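PDB 2XYK: 2-ON-2 hemoglobin from Agrobacterium tumefaciens, which binds heme b in a single-chain, all-helical globin fold and probably binds and carries oxygen. Local coordinates for residues R23-Y26 with E27-T31; D55-T58 with G59-G62; I113-A116 with P117-L121. One frame throughout, in Å; residues are numbered along the deposited sequence.

Contact 1: residues R23-Y26 with E27-T31; sequences RRFY and ELMDT
Met29 sets its terminal methyl against two aromatic side chains of the preceding turn, an i to i+3 and i+4 arrangement within helix 14-31. The CE atom lies 3.5 Å from CE2 of Phe25 and 3.7 Å from CE1 of Tyr26, meeting both rings obliquely. The bend at the end of the methionine chain (chi3 -63°) turns the methyl toward the rings, whereas the sulfur stands farther off, 5.5 Å from the Tyr26 ring centroid, in an oblique Met-aromatic contact. The two rings also pack on each other, with Phe25 CD2 over the centre of one face of Tyr26.

A different kind of pairing occupies the more polar side of the helix. Arg24 NH1 donates to Glu27 OE1 at 2.9 Å, forming a salt bridge in which the oxygen sits near the guanidinium plane but is itself approached from above the carboxylate plane. The two flat groups are therefore steeply turned, 73° apart. Leu28 completes the arrangement by laying CD2 over the centre of one guanidinium face, 3.4 Å from Arg24 NH2, so the charged group is flanked by a carboxylate at its edge and a methyl across its face. The main chain beneath keeps regular helical bonding, as in Leu28 N to Arg24 O at 2.9 Å.

Arg24 NE has a second acidic partner, Glu103 on helix 87-104, and Arg23 forms a salt bridge with Glu50 on helix 47-60. Helix 14-31 thus runs between two neighbours: Phe25 packs edge-to-face on Trp93 and touches Cys96 and Ala100 of helix 87-104, while Tyr26 rests on Ser49, Glu50 and Phe53 of helix 47-60, with its side chain about 5 Å from the heme.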
loop_
_atom_site.group_PDB
_atom_site.type_symbol
_atom_site.label_atom_id
_atom_site.label_comp_id
_atom_site.label_asym_id
_atom_site.label_seq_id
_atom_site.Cartn_x
_atom_site.Cartn_y
_atom_site.Cartn_z
ATOM N N ARG A 23 7.284 -2.548 -4.652
ATOM C CA ARG A 23 8.714 -2.816 -4.481
ATOM C C ARG A 23 9.408 -1.681 -3.780
ATOM O O ARG A 23 10.183 -1.925 -2.855
ATOM C CB ARG A 23 9.428 -3.103 -5.812
ATOM C CG ARG A 23 10.959 -3.434 -5.709
ATOM C CD ARG A 23 11.231 -4.819 -5.079
ATOM N NE ARG A 23 10.400 -5.861 -5.680
ATOM C CZ ARG A 23 10.781 -6.706 -6.637
ATOM N NH1 ARG A 23 12.016 -6.684 -7.136
ATOM N NH2 ARG A 23 9.913 -7.597 -7.096
ATOM N N ARG A 24 9.168 -0.447 -4.244
ATOM C CA ARG A 24 9.811 0.720 -3.655
ATOM C C ARG A 24 9.348 0.962 -2.208
ATOM O O ARG A 24 10.129 1.436 -1.391
ATOM C CB ARG A 24 9.554 1.977 -4.513
ATOM C CG ARG A 24 10.299 3.247 -4.034
ATOM C CD ARG A 24 11.846 3.008 -4.024
ATOM N NE ARG A 24 12.607 4.207 -3.645
ATOM C CZ ARG A 24 13.820 4.210 -3.089
ATOM N NH1 ARG A 24 14.434 3.072 -2.793
ATOM N NH2 ARG A 24 14.411 5.368 -2.806
ATOM N N PHE A 25 8.072 0.679 -1.917
ATOM C CA PHE A 25 7.509 0.810 -0.555
ATOM C C PHE A 25 8.243 -0.034 0.494
ATOM O O PHE A 25 8.640 0.482 1.529
ATOM C CB PHE A 25 6.023 0.431 -0.568
ATOM C CG PHE A 25 5.366 0.440 0.792
ATOM C CD1 PHE A 25 5.206 1.633 1.501
ATOM C CD2 PHE A 25 4.861 -0.744 1.344
ATOM C CE1 PHE A 25 4.577 1.648 2.767
ATOM C CE2 PHE A 25 4.240 -0.736 2.608
ATOM C CZ PHE A 25 4.098 0.467 3.310
ATOM N N TYR A 26 8.406 -1.334 0.224
ATOM C CA TYR A 26 9.081 -2.250 1.156
ATOM C C TYR A 26 10.592 -1.973 1.209
ATOM O O TYR A 26 11.198 -2.101 2.261
ATOM C CB TYR A 26 8.750 -3.728 0.848
ATOM C CG TYR A 26 7.311 -4.033 1.223
ATOM C CD1 TYR A 26 6.940 -4.150 2.542
ATOM C CD2 TYR A 26 6.315 -4.106 0.253
ATOM C CE1 TYR A 26 5.622 -4.363 2.901
ATOM C CE2 TYR A 26 5.000 -4.345 0.596
ATOM C CZ TYR A 26 4.659 -4.459 1.919
ATOM O OH TYR A 26 3.356 -4.681 2.265
ATOM N N GLU A 27 11.173 -1.554 0.082
ATOM C CA GLU A 27 12.577 -1.098 0.047
ATOM C C GLU A 27 12.818 0.089 0.985
ATOM O O GLU A 27 13.710 0.044 1.849
ATOM C CB GLU A 27 12.945 -0.708 -1.382
ATOM C CG GLU A 27 14.415 -0.457 -1.632
ATOM C CD GLU A 27 14.669 0.079 -3.061
ATOM O OE1 GLU A 27 13.692 0.463 -3.750
ATOM O OE2 GLU A 27 15.854 0.114 -3.490
ATOM N N LEU A 28 12.022 1.151 0.829
ATOM C CA LEU A 28 12.112 2.287 1.760
ATOM C C LEU A 28 11.879 1.838 3.216
ATOM O O LEU A 28 12.541 2.313 4.124
ATOM C CB LEU A 28 11.149 3.419 1.364
ATOM C CG LEU A 28 11.486 4.176 0.061
ATOM C CD1 LEU A 28 10.348 5.101 -0.322
ATOM C CD2 LEU A 28 12.838 4.953 0.138
ATOM N N MET A 29 10.956 0.900 3.424
ATOM C CA MET A 29 10.623 0.439 4.774
ATOM C C MET A 29 11.805 -0.309 5.392
ATOM O O MET A 29 12.051 -0.215 6.583
ATOM C CB MET A 29 9.370 -0.442 4.762
ATOM C CG MET A 29 8.818 -0.688 6.164
ATOM S SD MET A 29 7.709 -2.085 6.272
ATOM C CE MET A 29 6.397 -1.528 5.187
ATOM N N ASP A 30 12.545 -1.015 4.540
ATOM C CA ASP A 30 13.694 -1.808 4.936
ATOM C C ASP A 30 15.001 -1.004 5.074
ATOM O O ASP A 30 15.941 -1.470 5.727
ATOM C CB ASP A 30 13.874 -2.972 3.951
ATOM C CG ASP A 30 14.595 -4.159 4.580
ATOM O OD1 ASP A 30 14.473 -4.369 5.816
ATOM O OD2 ASP A 30 15.297 -4.877 3.843
ATOM N N THR A 31 15.067 0.179 4.450
ATOM C CA THR A 31 16.338 0.907 4.325
ATOM C C THR A 31 16.365 2.261 5.017
ATOM O O THR A 31 17.444 2.723 5.376
ATOM C CB THR A 31 16.839 1.080 2.843
ATOM O OG1 THR A 31 15.939 1.916 2.125
ATOM C CG2 THR A 31 16.990 -0.264 2.126
#

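Contact 2: residues D55-T58 with G59-G62; sequences DYLT and GYLG. With HEM (protoporphyrin IX containing Fe), chain C.
Tyr56 and Tyr60, one helical turn apart, carry the side-chain contact at the end of helix 47-60. Their rings are nearly parallel, with planes 22° apart, but they are slid so far that they barely overlap and the centroids stand 5.6 Å from each other. The closest approaches of the two side chains are Tyr56 CE2 to Tyr60 CB at 3.8 Å and Tyr56 OH to Tyr60 CD1 at 3.5 Å. Both tyrosines set CG anti to the backbone N (chi1 near 180° in both), which sends the two rings off the helix in similar directions.

Tyr56 also belongs to the heme pocket. Its CB lies 3.3 Å from the porphyrin methyl CMD, and its CE2 lies near the vinyl carbon CAC, so this side chain packs against the heme periphery on one hand and Tyr60 on the other. The backbone fixes the spacing of the pair, with Tyr60 N donating to Tyr56 O at 2.9 Å.

The next turn ends the helix. Leu61 N bonds to Leu57 O at 3.0 Å, and Gly62 N returns to Gly59 O at 3.0 Å. Gly62 has positive phi (105°), as expected of the residue that closes a Schellman motif.

Farther out, Asp55 forms a salt bridge with Lys70, and Thr58 OG1 is hydrogen-bonded to Tyr54 O of its own helix. The apolar residues tie this helix end into the globin fold: Leu57 packs on Val18, Leu21 and Thr22 of helix 14-31, and Leu61 meets Ile12 of helix 8-12 and Ile114 of helix 108-125. On that same last helix, Tyr56 leans on Leu121 and Tyr60 on Pro117.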
loop_
_atom_site.group_PDB
_atom_site.type_symbol
_atom_site.label_atom_id
_atom_site.label_comp_id
_atom_site.label_asym_id
_atom_site.label_seq_id
_atom_site.Cartn_x
_atom_site.Cartn_y
_atom_site.Cartn_z
ATOM N N ASP A 55 -0.879 -7.625 -4.745
ATOM C CA ASP A 55 -2.185 -8.187 -5.139
ATOM C C ASP A 55 -3.337 -7.320 -4.629
ATOM O O ASP A 55 -4.310 -7.101 -5.348
ATOM C CB ASP A 55 -2.398 -9.605 -4.575
ATOM C CG ASP A 55 -1.594 -10.681 -5.305
ATOM O OD1 ASP A 55 -0.979 -10.395 -6.377
ATOM O OD2 ASP A 55 -1.544 -11.815 -4.761
ATOM N N TYR A 56 -3.229 -6.863 -3.372
ATOM C CA TYR A 56 -4.250 -5.993 -2.793
ATOM C C TYR A 56 -4.364 -4.707 -3.614
ATOM O O TYR A 56 -5.459 -4.275 -3.929
ATOM C CB TYR A 56 -3.981 -5.633 -1.322
ATOM C CG TYR A 56 -5.029 -4.659 -0.787
ATOM C CD1 TYR A 56 -6.240 -5.134 -0.311
ATOM C CD2 TYR A 56 -4.846 -3.266 -0.854
ATOM C CE1 TYR A 56 -7.251 -4.264 0.130
ATOM C CE2 TYR A 56 -5.863 -2.364 -0.405
ATOM C CZ TYR A 56 -7.047 -2.900 0.094
ATOM O OH TYR A 56 -8.068 -2.106 0.549
ATOM N N LEU A 57 -3.236 -4.092 -3.950
ATOM C CA LEU A 57 -3.279 -2.814 -4.668
ATOM C C LEU A 57 -3.755 -2.966 -6.127
ATOM O O LEU A 57 -4.456 -2.108 -6.655
ATOM C CB LEU A 57 -1.923 -2.101 -4.597
ATOM C CG LEU A 57 -1.608 -1.359 -3.296
ATOM C CD1 LEU A 57 -0.179 -0.806 -3.407
ATOM C CD2 LEU A 57 -2.594 -0.225 -2.997
ATOM N N THR A 58 -3.370 -4.072 -6.755
ATOM C CA THR A 58 -3.811 -4.403 -8.082
ATOM C C THR A 58 -5.356 -4.353 -8.150
ATOM O O THR A 58 -5.895 -3.649 -9.000
ATOM C CB THR A 58 -3.218 -5.789 -8.496
ATOM O OG1 THR A 58 -1.784 -5.677 -8.566
ATOM C CG2 THR A 58 -3.728 -6.265 -9.846
ATOM N N GLY A 59 -6.046 -5.085 -7.265
ATOM C CA GLY A 59 -7.523 -5.084 -7.200
ATOM C C GLY A 59 -8.098 -3.733 -6.758
ATOM O O GLY A 59 -8.981 -3.179 -7.432
ATOM N N TYR A 60 -7.597 -3.210 -5.630
ATOM C CA TYR A 60 -8.017 -1.907 -5.089
ATOM C C TYR A 60 -8.037 -0.734 -6.135
ATOM O O TYR A 60 -8.912 0.150 -6.086
ATOM C CB TYR A 60 -7.116 -1.549 -3.897
ATOM C CG TYR A 60 -7.418 -0.207 -3.277
ATOM C CD1 TYR A 60 -8.432 -0.068 -2.313
ATOM C CD2 TYR A 60 -6.699 0.919 -3.650
ATOM C CE1 TYR A 60 -8.725 1.171 -1.739
ATOM C CE2 TYR A 60 -6.985 2.176 -3.090
ATOM C CZ TYR A 60 -7.996 2.293 -2.129
ATOM O OH TYR A 60 -8.258 3.536 -1.584
ATOM N N LEU A 61 -7.082 -0.738 -7.067
ATOM C CA LEU A 61 -6.958 0.353 -8.059
ATOM C C LEU A 61 -7.765 0.131 -9.341
ATOM O O LEU A 61 -7.748 0.946 -10.265
ATOM C CB LEU A 61 -5.478 0.612 -8.389
ATOM C CG LEU A 61 -4.609 1.107 -7.227
ATOM C CD1 LEU A 61 -3.120 0.919 -7.486
ATOM C CD2 LEU A 61 -4.939 2.558 -6.911
ATOM N N GLY A 62 -8.489 -0.967 -9.401
ATOM C CA GLY A 62 -9.366 -1.186 -10.532
ATOM C C GLY A 62 -8.811 -2.219 -11.477
ATOM O O GLY A 62 -9.425 -2.500 -12.490
HETATM C CHA HEM C . -0.461 -6.590 6.080
HETATM C CHB HEM C . 1.384 -2.948 8.830
HETATM C CHC HEM C . -1.815 0.083 6.720
HETATM C CHD HEM C . -2.707 -3.239 3.321
HETATM C C1A HEM C . 0.253 -5.888 7.044
HETATM C C2A HEM C . 1.135 -6.462 8.045
HETATM C C3A HEM C . 1.633 -5.478 8.802
HETATM C C4A HEM C . 1.104 -4.217 8.308
HETATM C CMA HEM C . 2.617 -5.575 10.013
HETATM C CAA HEM C . 1.403 -7.984 8.160
HETATM C CBA HEM C . 2.414 -8.359 7.048
HETATM C CGA HEM C . 2.338 -9.806 6.563
HETATM O O1A HEM C . 1.383 -10.580 6.868
HETATM O O2A HEM C . 3.265 -10.212 5.821
HETATM C C1B HEM C . 0.663 -1.798 8.540
HETATM C C2B HEM C . 0.763 -0.483 9.165
HETATM C C3B HEM C . -0.132 0.334 8.562
HETATM C C4B HEM C . -0.820 -0.431 7.541
HETATM C CMB HEM C . 1.720 -0.074 10.298
HETATM C CAB HEM C . -0.441 1.828 8.846
HETATM C CBB HEM C . -1.130 2.182 9.934
HETATM C C1C HEM C . -2.306 -0.521 5.596
HETATM C C2C HEM C . -3.157 0.096 4.614
HETATM C C3C HEM C . -3.406 -0.806 3.653
HETATM C C4C HEM C . -2.717 -2.036 4.020
HETATM C CMC HEM C . -3.639 1.561 4.743
HETATM C CAC HEM C . -4.286 -0.596 2.388
HETATM C CBC HEM C . -4.034 0.428 1.541
HETATM C C1D HEM C . -2.280 -4.480 3.759
HETATM C C2D HEM C . -2.568 -5.765 3.138
HETATM C C3D HEM C . -1.871 -6.803 4.002
HETATM C C4D HEM C . -1.230 -6.060 5.059
HETATM C CMD HEM C . -3.402 -6.014 1.858
HETATM C CAD HEM C . -1.856 -8.338 3.799
HETATM C CBD HEM C . -3.077 -8.820 4.591
HETATM C CGD HEM C . -3.128 -10.330 4.675
HETATM O O1D HEM C . -2.427 -10.932 5.532
HETATM O O2D HEM C . -3.872 -10.912 3.861
HETATM N NA HEM C . 0.258 -4.518 7.229
HETATM N NB HEM C . -0.300 -1.713 7.545
HETATM N NC HEM C . -2.061 -1.818 5.218
HETATM N ND HEM C . -1.489 -4.705 4.871
HETATM FE FE HEM C . -0.935 -3.199 6.210
HETATM O O HOH W 1 0.504 -2.814 4.976
#

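Contact 3: residues I113-A116 with P117-L121; sequences IIWA and PVERL. With HEM (protoporphyrin IX containing Fe), chain C.
Pro117 kinks helix 108-125 of this globin fold, because its N carries no hydrogen for the turn before; the next bond, Val118 N to Ile114 O, is weak at 3.4 Å, and regular bonding resumes with Glu119 N to Trp115 O at 2.8 Å. The proline ring fits over the preceding turn, with CD 3.3 Å from Ile113 O and closely packed against Ala116 CB.

Glu119 sets its CB over one face of the Trp115 indole in a CH-pi contact, 4.2 Å from the centroid of the six-membered ring and displaced toward the rim. An anti CG (chi1 166°) and an extended chain carry the carboxylate out near NE1 and CZ2, its plane turned 46° from the ring. Leu94 and Arg98 of helix 87-104 also touch the indole. Alongside, Ile114 and Val118 are buried and run side by side, their CG2 methyls 4.0 Å apart, with Met101 and Trp93 of helix 87-104 packing on them respectively. Val118 and Leu121 belong to the heme pocket, Leu121 CB meeting the porphyrin methyl CMC at 3.6 Å.

Ala116 O takes a bond from Arg120 N and another from a water, which lies 2.7 Å from that oxygen and donates its second hydrogen to Glu119 OE1 at 2.9 Å.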
loop_
_atom_site.group_PDB
_atom_site.type_symbol
_atom_site.label_atom_id
_atom_site.label_comp_id
_atom_site.label_asym_id
_atom_site.label_seq_id
_atom_site.Cartn_x
_atom_site.Cartn_y
_atom_site.Cartn_z
ATOM N N ILE A 113 -5.736 11.599 -5.815
ATOM C CA ILE A 113 -6.878 10.680 -5.770
ATOM C C ILE A 113 -6.590 9.417 -4.911
ATOM O O ILE A 113 -7.428 8.995 -4.142
ATOM C CB ILE A 113 -7.384 10.299 -7.184
ATOM C CG1 ILE A 113 -8.186 11.470 -7.787
ATOM C CG2 ILE A 113 -8.284 9.064 -7.112
ATOM C CD1 ILE A 113 -8.098 11.584 -9.322
ATOM N N ILE A 114 -5.388 8.854 -5.010
ATOM C CA ILE A 114 -5.086 7.611 -4.292
ATOM C C ILE A 114 -4.826 7.856 -2.815
ATOM O O ILE A 114 -5.241 7.066 -1.977
ATOM C CB ILE A 114 -3.862 6.874 -4.896
ATOM C CG1 ILE A 114 -4.175 6.331 -6.281
ATOM C CG2 ILE A 114 -3.415 5.704 -3.993
ATOM C CD1 ILE A 114 -2.894 5.942 -7.061
ATOM N N TRP A 115 -4.113 8.947 -2.521
ATOM C CA TRP A 115 -3.559 9.233 -1.204
ATOM C C TRP A 115 -4.586 9.474 -0.116
ATOM O O TRP A 115 -4.485 8.894 0.976
ATOM C CB TRP A 115 -2.629 10.450 -1.265
ATOM C CG TRP A 115 -2.188 10.920 0.102
ATOM C CD1 TRP A 115 -2.639 12.027 0.790
ATOM C CD2 TRP A 115 -1.217 10.285 0.947
ATOM N NE1 TRP A 115 -1.988 12.112 2.014
ATOM C CE2 TRP A 115 -1.109 11.063 2.126
ATOM C CE3 TRP A 115 -0.429 9.122 0.823
ATOM C CZ2 TRP A 115 -0.253 10.713 3.178
ATOM C CZ3 TRP A 115 0.430 8.784 1.863
ATOM C CH2 TRP A 115 0.514 9.574 3.025
ATOM N N ALA A 116 -5.555 10.357 -0.376
ATOM C CA ALA A 116 -6.511 10.697 0.691
ATOM C C ALA A 116 -7.197 9.447 1.327
ATOM O O ALA A 116 -7.174 9.303 2.548
ATOM C CB ALA A 116 -7.540 11.764 0.218
ATOM N N PRO A 117 -7.782 8.532 0.507
ATOM C CA PRO A 117 -8.400 7.327 1.067
ATOM C C PRO A 117 -7.431 6.321 1.711
ATOM O O PRO A 117 -7.816 5.639 2.649
ATOM C CB PRO A 117 -9.072 6.676 -0.156
ATOM C CG PRO A 117 -9.253 7.803 -1.137
ATOM C CD PRO A 117 -7.963 8.572 -0.954
ATOM N N VAL A 118 -6.207 6.216 1.201
ATOM C CA VAL A 118 -5.218 5.327 1.791
ATOM C C VAL A 118 -4.810 5.889 3.168
ATOM O O VAL A 118 -4.649 5.136 4.125
ATOM C CB VAL A 118 -3.969 5.187 0.889
ATOM C CG1 VAL A 118 -2.718 4.688 1.693
ATOM C CG2 VAL A 118 -4.251 4.282 -0.323
ATOM N N GLU A 119 -4.611 7.207 3.257
ATOM C CA GLU A 119 -4.203 7.776 4.515
ATOM C C GLU A 119 -5.329 7.591 5.535
ATOM O O GLU A 119 -5.041 7.298 6.709
ATOM C CB GLU A 119 -3.790 9.249 4.384
ATOM C CG GLU A 119 -3.707 9.921 5.737
ATOM C CD GLU A 119 -3.477 11.406 5.681
ATOM O OE1 GLU A 119 -4.272 12.127 5.034
ATOM O OE2 GLU A 119 -2.501 11.857 6.310
ATOM N N ARG A 120 -6.591 7.749 5.103
ATOM C CA ARG A 120 -7.747 7.391 5.946
ATOM C C ARG A 120 -7.696 5.929 6.437
ATOM O O ARG A 120 -7.921 5.665 7.614
ATOM C CB ARG A 120 -9.072 7.622 5.209
ATOM C CG ARG A 120 -9.499 9.096 5.094
ATOM C CD ARG A 120 -10.745 9.237 4.188
ATOM N NE ARG A 120 -11.839 8.402 4.699
ATOM C CZ ARG A 120 -13.120 8.484 4.337
ATOM N NH1 ARG A 120 -13.522 9.383 3.432
ATOM N NH2 ARG A 120 -14.005 7.650 4.887
ATOM N N LEU A 121 -7.399 4.987 5.537
ATOM C CA LEU A 121 -7.309 3.555 5.913
ATOM C C LEU A 121 -6.211 3.330 6.958
ATOM O O LEU A 121 -6.400 2.566 7.914
ATOM C CB LEU A 121 -7.051 2.666 4.686
ATOM C CG LEU A 121 -8.218 2.280 3.784
ATOM C CD1 LEU A 121 -7.720 1.399 2.630
ATOM C CD2 LEU A 121 -9.342 1.577 4.571
HETATM C CHA HEM C . -0.461 -6.590 6.080
HETATM C CHB HEM C . 1.384 -2.948 8.830
HETATM C CHC HEM C . -1.815 0.083 6.720
HETATM C CHD HEM C . -2.707 -3.239 3.321
HETATM C C1A HEM C . 0.253 -5.888 7.044
HETATM C C2A HEM C . 1.135 -6.462 8.045
HETATM C C3A HEM C . 1.633 -5.478 8.802
HETATM C C4A HEM C . 1.104 -4.217 8.308
HETATM C CMA HEM C . 2.617 -5.575 10.013
HETATM C CAA HEM C . 1.403 -7.984 8.160
HETATM C CBA HEM C . 2.414 -8.359 7.048
HETATM C CGA HEM C . 2.338 -9.806 6.563
HETATM O O1A HEM C . 1.383 -10.580 6.868
HETATM O O2A HEM C . 3.265 -10.212 5.821
HETATM C C1B HEM C . 0.663 -1.798 8.540
HETATM C C2B HEM C . 0.763 -0.483 9.165
HETATM C C3B HEM C . -0.132 0.334 8.562
HETATM C C4B HEM C . -0.820 -0.431 7.541
HETATM C CMB HEM C . 1.720 -0.074 10.298
HETATM C CAB HEM C . -0.441 1.828 8.846
HETATM C CBB HEM C . -1.130 2.182 9.934
HETATM C C1C HEM C . -2.306 -0.521 5.596
HETATM C C2C HEM C . -3.157 0.096 4.614
HETATM C C3C HEM C . -3.406 -0.806 3.653
HETATM C C4C HEM C . -2.717 -2.036 4.020
HETATM C CMC HEM C . -3.639 1.561 4.743
HETATM C CAC HEM C . -4.286 -0.596 2.388
HETATM C CBC HEM C . -4.034 0.428 1.541
HETATM C C1D HEM C . -2.280 -4.480 3.759
HETATM C C2D HEM C . -2.568 -5.765 3.138
HETATM C C3D HEM C . -1.871 -6.803 4.002
HETATM C C4D HEM C . -1.230 -6.060 5.059
HETATM C CMD HEM C . -3.402 -6.014 1.858
HETATM C CAD HEM C . -1.856 -8.338 3.799
HETATM C CBD HEM C . -3.077 -8.820 4.591
HETATM C CGD HEM C . -3.128 -10.330 4.675
HETATM O O1D HEM C . -2.427 -10.932 5.532
HETATM O O2D HEM C . -3.872 -10.912 3.861
HETATM N NA HEM C . 0.258 -4.518 7.229
HETATM N NB HEM C . -0.300 -1.713 7.545
HETATM N NC HEM C . -2.061 -1.818 5.218
HETATM N ND HEM C . -1.489 -4.705 4.871
HETATM FE FE HEM C . -0.935 -3.199 6.210
HETATM O O HOH W 2 -6.895 11.435 4.114
HETATM O O HOH W 1 0.504 -2.814 4.976
#

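Along the chain the three contacts come in series, each inside one helix of a single globin domain: contact 1 in helix 14-31, contact 2 at the end of helix 47-60 and contact 3 in helix 108-125. Contact 1 lies across the centre of the chain from the other two, its centre about 19 Å from each of theirs, and touches neither. Contacts 2 and 3, with centres about 14 Å apart, meet directly, Tyr60 OH lying 3.5 Å from Pro117 CB. Both also touch the heme, so turns far apart in sequence jointly border one cofactor, whereas contact 1 only approaches it, through the side chain of Tyr26.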